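Local coordinates for protein endoglucanase (Ruminococcus champanellensis, PDB 6WQV) that probably hydrolyses internal beta-1,4 linkages of cellulose and related plant polysaccharides, as a broad-specificity endoglucanase of glycoside hydrolase family 5, at residues L14-L19 with I205-V210; T195-G200 with D230-K235; Y246-N251 with N298-W303; G287-L292 with N306-A311. All coordinates share one frame; numbering follows the deposited sequence. Where two conformers were deposited one is given.

Contact 1 (L14-L19 with I205-V210); sequences LTASQL and IRCLMV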
# COMPACT_ATOMS: atom_id res chain seq x y z
N LEU A 14 20.24 -2.76 -6.06
CA LEU A 14 20.02 -1.33 -6.16
C LEU A 14 19.56 -0.77 -4.82
O LEU A 14 18.89 -1.45 -4.04
CB LEU A 14 18.92 -1.02 -7.17
CG LEU A 14 19.16 -1.50 -8.60
CD1 LEU A 14 17.92 -1.18 -9.41
CD2 LEU A 14 20.38 -0.84 -9.18
N THR A 15 19.89 0.49 -4.58
CA THR A 15 19.38 1.12 -3.37
C THR A 15 17.90 1.46 -3.53
O THR A 15 17.34 1.48 -4.64
CB THR A 15 20.12 2.42 -3.08
OG1 THR A 15 19.78 3.39 -4.08
CG2 THR A 15 21.61 2.21 -3.06
N ALA A 16 17.26 1.76 -2.40
CA ALA A 16 15.85 2.15 -2.45
C ALA A 16 15.64 3.38 -3.32
O ALA A 16 14.68 3.45 -4.09
CB ALA A 16 15.34 2.41 -1.03
N SER A 17 16.53 4.37 -3.20
CA SER A 17 16.40 5.55 -4.04
C SER A 17 16.49 5.19 -5.51
O SER A 17 15.73 5.71 -6.34
CB SER A 17 17.48 6.57 -3.68
OG SER A 17 17.26 7.10 -2.39
N GLN A 18 17.44 4.32 -5.87
CA GLN A 18 17.59 3.92 -7.27
C GLN A 18 16.35 3.19 -7.77
O GLN A 18 15.91 3.42 -8.91
CB GLN A 18 18.83 3.04 -7.44
CG GLN A 18 20.14 3.81 -7.36
CD GLN A 18 21.37 2.92 -7.25
OE1 GLN A 18 21.30 1.80 -6.73
NE2 GLN A 18 22.50 3.42 -7.73
N LEU A 19 15.77 2.31 -6.95
CA LEU A 19 14.57 1.60 -7.36
C LEU A 19 13.41 2.57 -7.53
O LEU A 19 12.68 2.51 -8.53
CB LEU A 19 14.24 0.53 -6.32
CG LEU A 19 13.10 -0.43 -6.62
CD1 LEU A 19 13.10 -1.61 -5.66
CD2 LEU A 19 11.76 0.29 -6.53
N ILE A 205 18.67 -8.63 -0.04
CA ILE A 205 18.91 -7.32 -0.64
C ILE A 205 17.65 -6.75 -1.28
O ILE A 205 17.72 -5.76 -2.02
CB ILE A 205 20.07 -7.37 -1.66
CG1 ILE A 205 19.81 -8.44 -2.73
CG2 ILE A 205 21.39 -7.63 -0.96
CD1 ILE A 205 20.66 -8.29 -3.98
N ARG A 206 16.50 -7.34 -0.99
CA ARG A 206 15.23 -6.80 -1.47
C ARG A 206 14.91 -5.48 -0.76
O ARG A 206 15.15 -5.32 0.44
CB ARG A 206 14.12 -7.80 -1.18
CG ARG A 206 12.77 -7.46 -1.81
CD ARG A 206 11.72 -8.57 -1.63
NE ARG A 206 12.29 -9.87 -1.99
CZ ARG A 206 12.54 -10.28 -3.23
NH1 ARG A 206 12.26 -9.50 -4.27
NH2 ARG A 206 13.08 -11.47 -3.43
N CYS A 207 14.34 -4.53 -1.50
CA CYS A 207 13.83 -3.33 -0.87
C CYS A 207 12.52 -3.63 -0.14
O CYS A 207 11.68 -4.40 -0.62
CB CYS A 207 13.62 -2.22 -1.90
SG CYS A 207 15.17 -1.49 -2.46
N LEU A 208 12.35 -3.02 1.04
CA LEU A 208 11.20 -3.26 1.89
C LEU A 208 10.56 -1.92 2.26
O LEU A 208 11.25 -0.91 2.42
CB LEU A 208 11.64 -3.97 3.16
CG LEU A 208 12.50 -5.23 3.00
CD1 LEU A 208 12.92 -5.73 4.39
CD2 LEU A 208 11.78 -6.29 2.21
N MET A 209 9.24 -1.94 2.41
CA MET A 209 8.47 -0.76 2.76
C MET A 209 7.85 -0.93 4.14
O MET A 209 7.41 -2.03 4.50
CB MET A 209 7.36 -0.49 1.72
CG MET A 209 7.86 0.12 0.41
SD MET A 209 6.61 0.11 -0.91
CE MET A 209 5.28 0.82 0.01
N VAL A 210 7.84 0.15 4.92
CA VAL A 210 7.24 0.16 6.25
C VAL A 210 6.41 1.42 6.44
O VAL A 210 6.81 2.51 6.00
CB VAL A 210 8.30 0.07 7.37
CG1 VAL A 210 8.93 -1.32 7.41
CG2 VAL A 210 9.37 1.15 7.20
O HOH W 1 18.23 -4.85 -5.06
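Cys207 points its thiol into the first turn of the helix that starts at Ala16, and nearly the whole contact is built round that one sulfur. SG lies 3.7 Å from Ala16 CA, over the backbone itself, which is accessible because alanine carries only a methyl group. From the same first turn Leu19 adds a second wall, roughly at right angles to the approach of Ala16: with CG anti to its backbone N (chi1 -174°), its branch CD1 comes within 3.8 Å of Cys207 SG and equally near Cys207 CB. A small, weakly polar cysteine suits this buried corner between the helix backbone and the leucine.

The place is the bottom of a TIM barrel. Cys207 comes just before strand 208-211, and the short helix 16-22 lies against the N-terminal ends of the strands, Leu19 also touching Ile158 and Ala16 touching Ile237.

The start of this helix is fixed by a capping box, in which Gln18 N donates to Thr15 OG1 at 3.1 Å while Thr15 N donates to Gln18 OE1 at 2.9 Å, the donor tilted 22° from the amide carbonyl plane. Threonine and glutamine thus satisfy each other's backbone N-H groups. At Leu14 and Ile205 the link is polar: one water accepts from Leu14 N at 3.1 Å and donates to Ile205 O at 3.2 Å. Lys235 NZ ties the same two residues a second way, bonding to both Leu14 O and Ile205 O.

Contact 2 (T195-G200 with D230-K235); sequences TVRATG and DTVANK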
# COMPACT_ATOMS: atom_id res chain seq x y z
N THR A 195 12.62 -10.59 10.03
CA THR A 195 12.04 -11.84 9.54
C THR A 195 12.37 -12.06 8.08
O THR A 195 12.70 -13.18 7.67
CB THR A 195 10.52 -11.80 9.77
OG1 THR A 195 10.24 -11.76 11.17
CG2 THR A 195 9.81 -13.00 9.12
N VAL A 196 12.31 -11.00 7.27
CA VAL A 196 12.61 -11.15 5.85
C VAL A 196 14.10 -11.42 5.65
O VAL A 196 14.48 -12.31 4.88
CB VAL A 196 12.14 -9.89 5.09
CG1 VAL A 196 12.67 -9.91 3.67
CG2 VAL A 196 10.62 -9.78 5.11
N ARG A 197 14.97 -10.67 6.35
CA ARG A 197 16.41 -10.83 6.11
C ARG A 197 16.89 -12.21 6.52
O ARG A 197 17.87 -12.72 5.96
CB ARG A 197 17.20 -9.74 6.84
CG ARG A 197 16.85 -8.31 6.45
CD ARG A 197 16.99 -8.08 4.94
NE ARG A 197 16.83 -6.66 4.64
CZ ARG A 197 16.37 -6.18 3.49
NH1 ARG A 197 16.01 -7.01 2.51
NH2 ARG A 197 16.27 -4.87 3.34
N ALA A 198 16.22 -12.84 7.49
CA ALA A 198 16.58 -14.16 7.97
C ALA A 198 16.39 -15.25 6.93
O ALA A 198 16.84 -16.38 7.15
CB ALA A 198 15.73 -14.48 9.21
N THR A 199 15.73 -14.96 5.81
CA THR A 199 15.56 -15.95 4.75
C THR A 199 16.66 -15.87 3.69
O THR A 199 16.74 -16.76 2.84
CB THR A 199 14.18 -15.83 4.08
OG1 THR A 199 14.03 -14.56 3.44
CG2 THR A 199 13.08 -16.00 5.12
N GLY A 200 17.51 -14.85 3.74
CA GLY A 200 18.65 -14.80 2.83
C GLY A 200 18.26 -14.77 1.36
O GLY A 200 17.14 -14.41 0.97
N ASP A 230 18.72 -2.34 9.78
CA ASP A 230 18.76 -3.31 8.70
C ASP A 230 20.14 -3.96 8.65
O ASP A 230 21.11 -3.46 9.23
CB ASP A 230 18.42 -2.64 7.34
CG ASP A 230 17.79 -3.61 6.33
OD1 ASP A 230 17.82 -4.85 6.52
OD2 ASP A 230 17.27 -3.11 5.31
N THR A 231 20.20 -5.11 7.99
CA THR A 231 21.43 -5.85 7.79
C THR A 231 22.19 -5.40 6.56
O THR A 231 23.32 -5.84 6.34
CB THR A 231 21.07 -7.32 7.62
OG1 THR A 231 20.08 -7.43 6.60
CG2 THR A 231 20.49 -7.89 8.90
N VAL A 232 21.58 -4.54 5.75
CA VAL A 232 22.15 -4.04 4.51
C VAL A 232 21.74 -2.58 4.40
O VAL A 232 20.70 -2.16 4.93
CB VAL A 232 21.65 -4.87 3.31
CG1 VAL A 232 20.14 -4.99 3.34
CG2 VAL A 232 22.12 -4.26 2.00
N ALA A 233 22.56 -1.79 3.72
CA ALA A 233 22.35 -0.36 3.67
C ALA A 233 21.35 0.03 2.60
O ALA A 233 21.29 -0.57 1.52
CB ALA A 233 23.67 0.36 3.41
N ASN A 234 20.53 1.04 2.92
CA ASN A 234 19.76 1.79 1.92
C ASN A 234 18.75 0.93 1.17
O ASN A 234 18.60 1.04 -0.04
CB ASN A 234 20.71 2.47 0.93
CG ASN A 234 21.59 3.50 1.60
OD1 ASN A 234 21.09 4.37 2.31
ND2 ASN A 234 22.90 3.39 1.40
N LYS A 235 18.00 0.11 1.91
CA LYS A 235 17.00 -0.76 1.30
C LYS A 235 15.58 -0.54 1.84
O LYS A 235 14.68 -1.29 1.46
CB LYS A 235 17.38 -2.23 1.47
CG LYS A 235 18.67 -2.66 0.79
CD LYS A 235 18.55 -2.74 -0.72
CE LYS A 235 19.80 -3.36 -1.33
NZ LYS A 235 19.59 -3.72 -2.75
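Arg197 and Asp230 form a salt bridge, the guanidinium meeting the carboxylate side-on. Arg197 NE donates to Asp230 OD1 at 2.8 Å and Arg197 NH2 to Asp230 OD2, also at 2.8 Å. Both bonds are nearly straight at 171° and use the syn lone pairs, and the two flat groups lie only 9° from coplanar. A bend in the arginine chain at chi2 (-56°) turns NE and NH2 toward the acid.

Further hydrogen bonds steady both partners. Asp230 OD1 also accepts from Thr231 N, which arrives on the anti side and well out of the carboxylate plane. Arg197 NH1 bonds to Asn203 O and Arg206 O, so this buried charge is well supplied with acceptors.

Packing completes the contact. Val232 CG1 sits over one face of the guanidinium, toward its rim, while Lys235 CB comes to 3.4 Å from Arg197 NH2. The lysine amine leads away toward Leu14 and a salt bridge with Asp13. Thr231 OG1 rests 3.4 Å from Arg197 CG, against the aliphatic part of the arginine.

A two-nitrogen, side-on bridge of this kind here joins the C-terminal part of helix 179-197 to the loop entering strand 236-241, at the N-terminal end of the TIM barrel.

Contact 3 (Y246-N251 with N298-W303); sequences YNFALN and NGRVLW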
# COMPACT_ATOMS: atom_id res chain seq x y z
N TYR A 246 -8.17 16.32 2.61
CA TYR A 246 -9.08 15.28 3.10
C TYR A 246 -10.52 15.52 2.67
O TYR A 246 -11.19 14.60 2.17
CB TYR A 246 -8.98 15.18 4.63
CG TYR A 246 -10.08 14.32 5.22
CD1 TYR A 246 -10.03 12.94 5.12
CD2 TYR A 246 -11.18 14.89 5.86
CE1 TYR A 246 -11.03 12.15 5.65
CE2 TYR A 246 -12.19 14.10 6.40
CZ TYR A 246 -12.11 12.73 6.29
OH TYR A 246 -13.09 11.92 6.80
N ASN A 247 -11.05 16.72 2.89
CA ASN A 247 -12.47 16.93 2.64
C ASN A 247 -12.83 16.66 1.19
O ASN A 247 -13.88 16.06 0.90
CB ASN A 247 -12.89 18.33 3.07
CG ASN A 247 -13.06 18.45 4.57
OD1 ASN A 247 -13.42 17.48 5.24
ND2 ASN A 247 -12.77 19.62 5.11
N PHE A 248 -11.97 17.09 0.26
CA PHE A 248 -12.21 16.88 -1.16
C PHE A 248 -11.99 15.43 -1.55
O PHE A 248 -12.81 14.83 -2.26
CB PHE A 248 -11.25 17.78 -1.95
CG PHE A 248 -11.28 17.57 -3.44
CD1 PHE A 248 -12.32 18.09 -4.20
CD2 PHE A 248 -10.28 16.86 -4.09
CE1 PHE A 248 -12.36 17.90 -5.56
CE2 PHE A 248 -10.32 16.67 -5.46
CZ PHE A 248 -11.36 17.20 -6.19
N ALA A 249 -10.90 14.84 -1.09
CA ALA A 249 -10.38 13.60 -1.67
C ALA A 249 -10.95 12.35 -1.02
O ALA A 249 -11.12 11.33 -1.70
CB ALA A 249 -8.86 13.57 -1.53
N LEU A 250 -11.22 12.38 0.29
CA LEU A 250 -11.55 11.17 1.04
C LEU A 250 -12.85 11.26 1.83
O LEU A 250 -13.44 10.21 2.11
CB LEU A 250 -10.41 10.81 2.00
CG LEU A 250 -10.53 9.51 2.80
CD1 LEU A 250 -10.79 8.31 1.90
CD2 LEU A 250 -9.27 9.29 3.65
N ASN A 251 -13.33 12.45 2.17
CA ASN A 251 -14.56 12.62 2.94
C ASN A 251 -15.75 12.49 1.99
O ASN A 251 -15.96 13.35 1.13
CB ASN A 251 -14.56 13.99 3.60
CG ASN A 251 -15.73 14.20 4.54
OD1 ASN A 251 -16.65 13.38 4.62
ND2 ASN A 251 -15.71 15.31 5.26
N ASN A 298 -13.88 18.32 -13.54
CA ASN A 298 -12.95 19.44 -13.71
C ASN A 298 -12.11 19.64 -12.46
O ASN A 298 -10.89 19.87 -12.54
CB ASN A 298 -13.69 20.72 -14.11
CG ASN A 298 -14.25 20.66 -15.52
OD1 ASN A 298 -13.79 19.87 -16.36
ND2 ASN A 298 -15.24 21.49 -15.80
N GLY A 299 -12.73 19.53 -11.28
CA GLY A 299 -11.98 19.66 -10.04
C GLY A 299 -10.99 18.53 -9.83
O GLY A 299 -9.86 18.75 -9.38
N ARG A 300 -11.39 17.29 -10.14
CA ARG A 300 -10.46 16.19 -9.97
C ARG A 300 -9.31 16.27 -10.97
O ARG A 300 -8.18 15.87 -10.63
CB ARG A 300 -11.17 14.84 -10.07
CG ARG A 300 -12.11 14.56 -8.90
CD ARG A 300 -12.24 13.07 -8.62
NE ARG A 300 -12.95 12.38 -9.69
CZ ARG A 300 -12.96 11.06 -9.86
NH1 ARG A 300 -12.29 10.27 -9.03
NH2 ARG A 300 -13.64 10.54 -10.87
N VAL A 301 -9.56 16.77 -12.18
CA VAL A 301 -8.49 16.95 -13.16
C VAL A 301 -7.48 17.98 -12.66
O VAL A 301 -6.27 17.76 -12.73
CB VAL A 301 -9.06 17.31 -14.54
CG1 VAL A 301 -7.97 17.82 -15.48
CG2 VAL A 301 -9.77 16.11 -15.16
N LEU A 302 -7.97 19.10 -12.15
CA LEU A 302 -7.07 20.13 -11.63
C LEU A 302 -6.29 19.61 -10.43
O LEU A 302 -5.07 19.80 -10.33
CB LEU A 302 -7.87 21.37 -11.26
CG LEU A 302 -7.10 22.56 -10.72
CD1 LEU A 302 -6.17 23.10 -11.78
CD2 LEU A 302 -8.04 23.65 -10.22
N TRP A 303 -6.99 18.95 -9.50
CA TRP A 303 -6.33 18.33 -8.36
C TRP A 303 -5.29 17.32 -8.80
O TRP A 303 -4.15 17.33 -8.32
CB TRP A 303 -7.40 17.67 -7.47
CG TRP A 303 -6.86 16.73 -6.45
CD1 TRP A 303 -6.43 17.03 -5.19
CD2 TRP A 303 -6.68 15.32 -6.61
NE1 TRP A 303 -6.00 15.89 -4.55
CE2 TRP A 303 -6.14 14.83 -5.40
CE3 TRP A 303 -6.93 14.43 -7.65
CZ2 TRP A 303 -5.84 13.48 -5.22
CZ3 TRP A 303 -6.62 13.09 -7.47
CH2 TRP A 303 -6.08 12.63 -6.26
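Tyr246 O accepts two backbone N-H groups, Leu250 N at 2.9 Å and Asn251 N at 3.0 Å, and the short helix tied off in this way presents Phe248 to Trp303. Asn251 ND2 adds a bond of 3.2 Å to Asn247 OD1, drawing the residues after the helix back against it.

Phe248 has CG anti to its backbone N (chi1 174°), which sends the ring toward helix 297-313. There CE2 comes down on one face of the Trp303 indole, toward its rim, 3.6 Å from Trp303 CG. The planes are inclined at 49°, so the pair is oblique, with the phenyl leaning over the five-membered ring. The far end of the phenyl meets the helix itself: Phe248 CZ lies 3.9 Å from Gly299 O and the same distance from Arg300 CG, the methylene part of a charged residue serving as an apolar wall.

The polar ends turn elsewhere. Trp303 NE1 bonds to Ser244 O, which fixes the indole, and Arg300 NH1 bonds to Ala291 O while its guanidinium makes a cation-pi contact with Tyr345. Phe258 meets both aromatic rings, edge-to-face with Trp303. Large aromatic rings suit this buried seam, which packs the loop after the sixth strand of the TIM barrel against helix 297-313; in that loop Leu250 borders the glycan pocket and touches the bound glucose.

Contact 4 (G287-L292 with N306-A311); sequences GQFGAL and NYLRIA. Unlike the reference sequence in segment 287-292: Gln288 (reference Glu). With GLC (alpha-D-glucopyranose), chain E.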
# COMPACT_ATOMS: atom_id res chain seq x y z
N GLY A 287 2.09 5.42 -1.10
CA GLY A 287 1.61 4.12 -1.53
C GLY A 287 0.13 4.06 -1.79
O GLY A 287 -0.33 3.11 -2.44
N GLN A 288 -0.63 5.05 -1.30
CA GLN A 288 -2.02 5.24 -1.69
C GLN A 288 -2.34 6.72 -1.71
O GLN A 288 -2.03 7.44 -0.76
CB GLN A 288 -2.99 4.58 -0.71
CG GLN A 288 -2.87 3.08 -0.57
CD GLN A 288 -3.94 2.48 0.34
OE1 GLN A 288 -3.76 1.41 0.91
NE2 GLN A 288 -5.07 3.18 0.48
N PHE A 289 -3.00 7.16 -2.79
CA PHE A 289 -3.67 8.46 -2.85
C PHE A 289 -4.85 8.27 -3.81
O PHE A 289 -4.92 7.29 -4.55
CB PHE A 289 -2.72 9.59 -3.31
CG PHE A 289 -2.54 9.65 -4.80
CD1 PHE A 289 -1.85 8.65 -5.44
CD2 PHE A 289 -3.08 10.69 -5.55
CE1 PHE A 289 -1.71 8.66 -6.80
CE2 PHE A 289 -2.93 10.71 -6.93
CZ PHE A 289 -2.24 9.70 -7.55
N GLY A 290 -5.75 9.24 -3.81
CA GLY A 290 -6.89 9.23 -4.71
C GLY A 290 -7.84 10.33 -4.30
O GLY A 290 -7.66 10.97 -3.26
N ALA A 291 -8.83 10.57 -5.15
CA ALA A 291 -9.90 11.51 -4.86
C ALA A 291 -11.21 10.86 -5.29
O ALA A 291 -11.33 10.40 -6.42
CB ALA A 291 -9.72 12.85 -5.58
N LEU A 292 -12.17 10.82 -4.37
CA LEU A 292 -13.45 10.18 -4.63
C LEU A 292 -14.13 10.79 -5.84
O LEU A 292 -14.08 12.01 -6.06
CB LEU A 292 -14.38 10.44 -3.45
CG LEU A 292 -14.02 9.82 -2.10
CD1 LEU A 292 -14.72 10.59 -0.99
CD2 LEU A 292 -14.43 8.38 -2.06
N ASN A 306 -2.04 18.69 -10.42
CA ASN A 306 -1.16 19.35 -9.46
C ASN A 306 -0.59 18.37 -8.45
O ASN A 306 0.57 18.52 -8.04
CB ASN A 306 -1.92 20.49 -8.78
CG ASN A 306 -2.00 21.71 -9.64
OD1 ASN A 306 -1.03 22.46 -9.75
ND2 ASN A 306 -3.14 21.91 -10.29
N TYR A 307 -1.37 17.37 -8.03
CA TYR A 307 -0.84 16.37 -7.09
C TYR A 307 0.41 15.71 -7.67
O TYR A 307 1.47 15.69 -7.02
CB TYR A 307 -1.94 15.35 -6.77
CG TYR A 307 -1.67 14.50 -5.53
CD1 TYR A 307 -0.61 13.61 -5.50
CD2 TYR A 307 -2.47 14.60 -4.40
CE1 TYR A 307 -0.35 12.84 -4.39
CE2 TYR A 307 -2.22 13.83 -3.28
CZ TYR A 307 -1.16 12.96 -3.28
OH TYR A 307 -0.89 12.19 -2.18
N LEU A 308 0.32 15.19 -8.90
CA LEU A 308 1.46 14.49 -9.48
C LEU A 308 2.61 15.44 -9.79
O LEU A 308 3.78 15.08 -9.62
CB LEU A 308 1.03 13.74 -10.74
CG LEU A 308 0.42 12.36 -10.54
CD1 LEU A 308 1.43 11.37 -9.96
CD2 LEU A 308 -0.81 12.39 -9.66
N ARG A 309 2.30 16.67 -10.25
CA ARG A 309 3.36 17.64 -10.53
C ARG A 309 4.13 17.97 -9.26
O ARG A 309 5.37 17.96 -9.25
CB ARG A 309 2.77 18.92 -11.14
CG ARG A 309 3.79 20.01 -11.47
CD ARG A 309 3.18 21.35 -11.93
NE ARG A 309 2.25 21.87 -10.94
CZ ARG A 309 2.62 22.52 -9.84
NH1 ARG A 309 3.91 22.73 -9.60
NH2 ARG A 309 1.70 22.95 -8.98
N ILE A 310 3.41 18.25 -8.18
CA ILE A 310 4.08 18.61 -6.93
C ILE A 310 4.84 17.41 -6.36
O ILE A 310 5.99 17.53 -5.93
CB ILE A 310 3.07 19.19 -5.92
CG1 ILE A 310 2.48 20.50 -6.45
CG2 ILE A 310 3.75 19.44 -4.59
CD1 ILE A 310 1.24 20.96 -5.69
N ALA A 311 4.21 16.23 -6.35
CA ALA A 311 4.88 15.04 -5.84
C ALA A 311 6.18 14.79 -6.60
O ALA A 311 7.23 14.56 -6.00
CB ALA A 311 3.95 13.83 -5.88
C1 GLC E . -6.51 3.27 3.46
C2 GLC E . -6.67 1.79 3.19
C3 GLC E . -7.54 1.34 2.09
C4 GLC E . -8.83 2.12 2.07
C5 GLC E . -8.45 3.57 1.85
C6 GLC E . -9.62 4.49 1.57
O1 GLC E . -5.46 3.90 2.84
O2 GLC E . -5.33 1.22 3.11
O3 GLC E . -7.82 -0.09 2.32
O4 GLC E . -9.67 1.61 1.03
O5 GLC E . -7.75 4.06 3.06
O6 GLC E . -10.47 4.56 2.64
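Phe289 and Tyr307 meet as an offset stack, their centroids 4.5 Å apart and their planes 24° from parallel. The offset puts Phe289 CD2 over the centre of the tyrosine ring, 3.7 Å from Tyr307 CE1. The two side chains run past each other in opposite directions, so that the tyrosine hydroxyl lies near the root of the phenylalanine, with Tyr307 OH 3.4 Å from Phe289 CB. Phe289 holds CG between its backbone N and carbonyl carbon (chi1 81°), which turns the ring across the tyrosine.

Apolar packing extends the pair at the outer end of the phenyl, where the branch CD2 of Leu308 reaches 3.7 Å from Phe289 CZ, the leucine crossing at about a right angle.

Hydrogen bonds serve the flanks. Tyr307 OH bonds to Ser242 O, so a tyrosine can stack in the core and still satisfy its hydroxyl. On the helix, Arg309 NH2 donates to Asn306 OD1 at 2.9 Å, in the plane of both groups. Pointing the other way from Phe289, Gln288 OE1 accepts from O2 of the bound glucose at 2.7 Å and from Arg75 NH1. This glutamine, a glutamate in the natural sequence, stands at the end of the seventh strand, where family 5 enzymes carry their nucleophile.

The stack thus packs strand 284-289 against helix 297-313 within one beta-alpha-beta unit. Trp320 of strand 318-322 meets Phe289 edge-to-face, Met352 of helix 346-353 touches both Phe289 and Leu308, and helix 263-278 reaches Tyr307 through Leu266 and Leu270.

In the fold
Contacts 1 and 2 share the N-terminal end of the barrel and are joined by a backbone bond from Ala16 N to Asn234 O. Contacts 3 and 4, each of which also holds one residue of the glycan pocket, both use helix 297-313 and are tied by Leu292 N to Ala249 O. Contact 2, partly buried, relies on charge; the buried contacts 1, 3 and 4 rely on packing, through sulfur and small aliphatic groups in the first and aromatic rings in the other two. Contacts 1 and 4 reach the same barrel sheet, with centres 22 Å apart, whereas contacts 2 and 3 lie on opposite sides of the chain's centre.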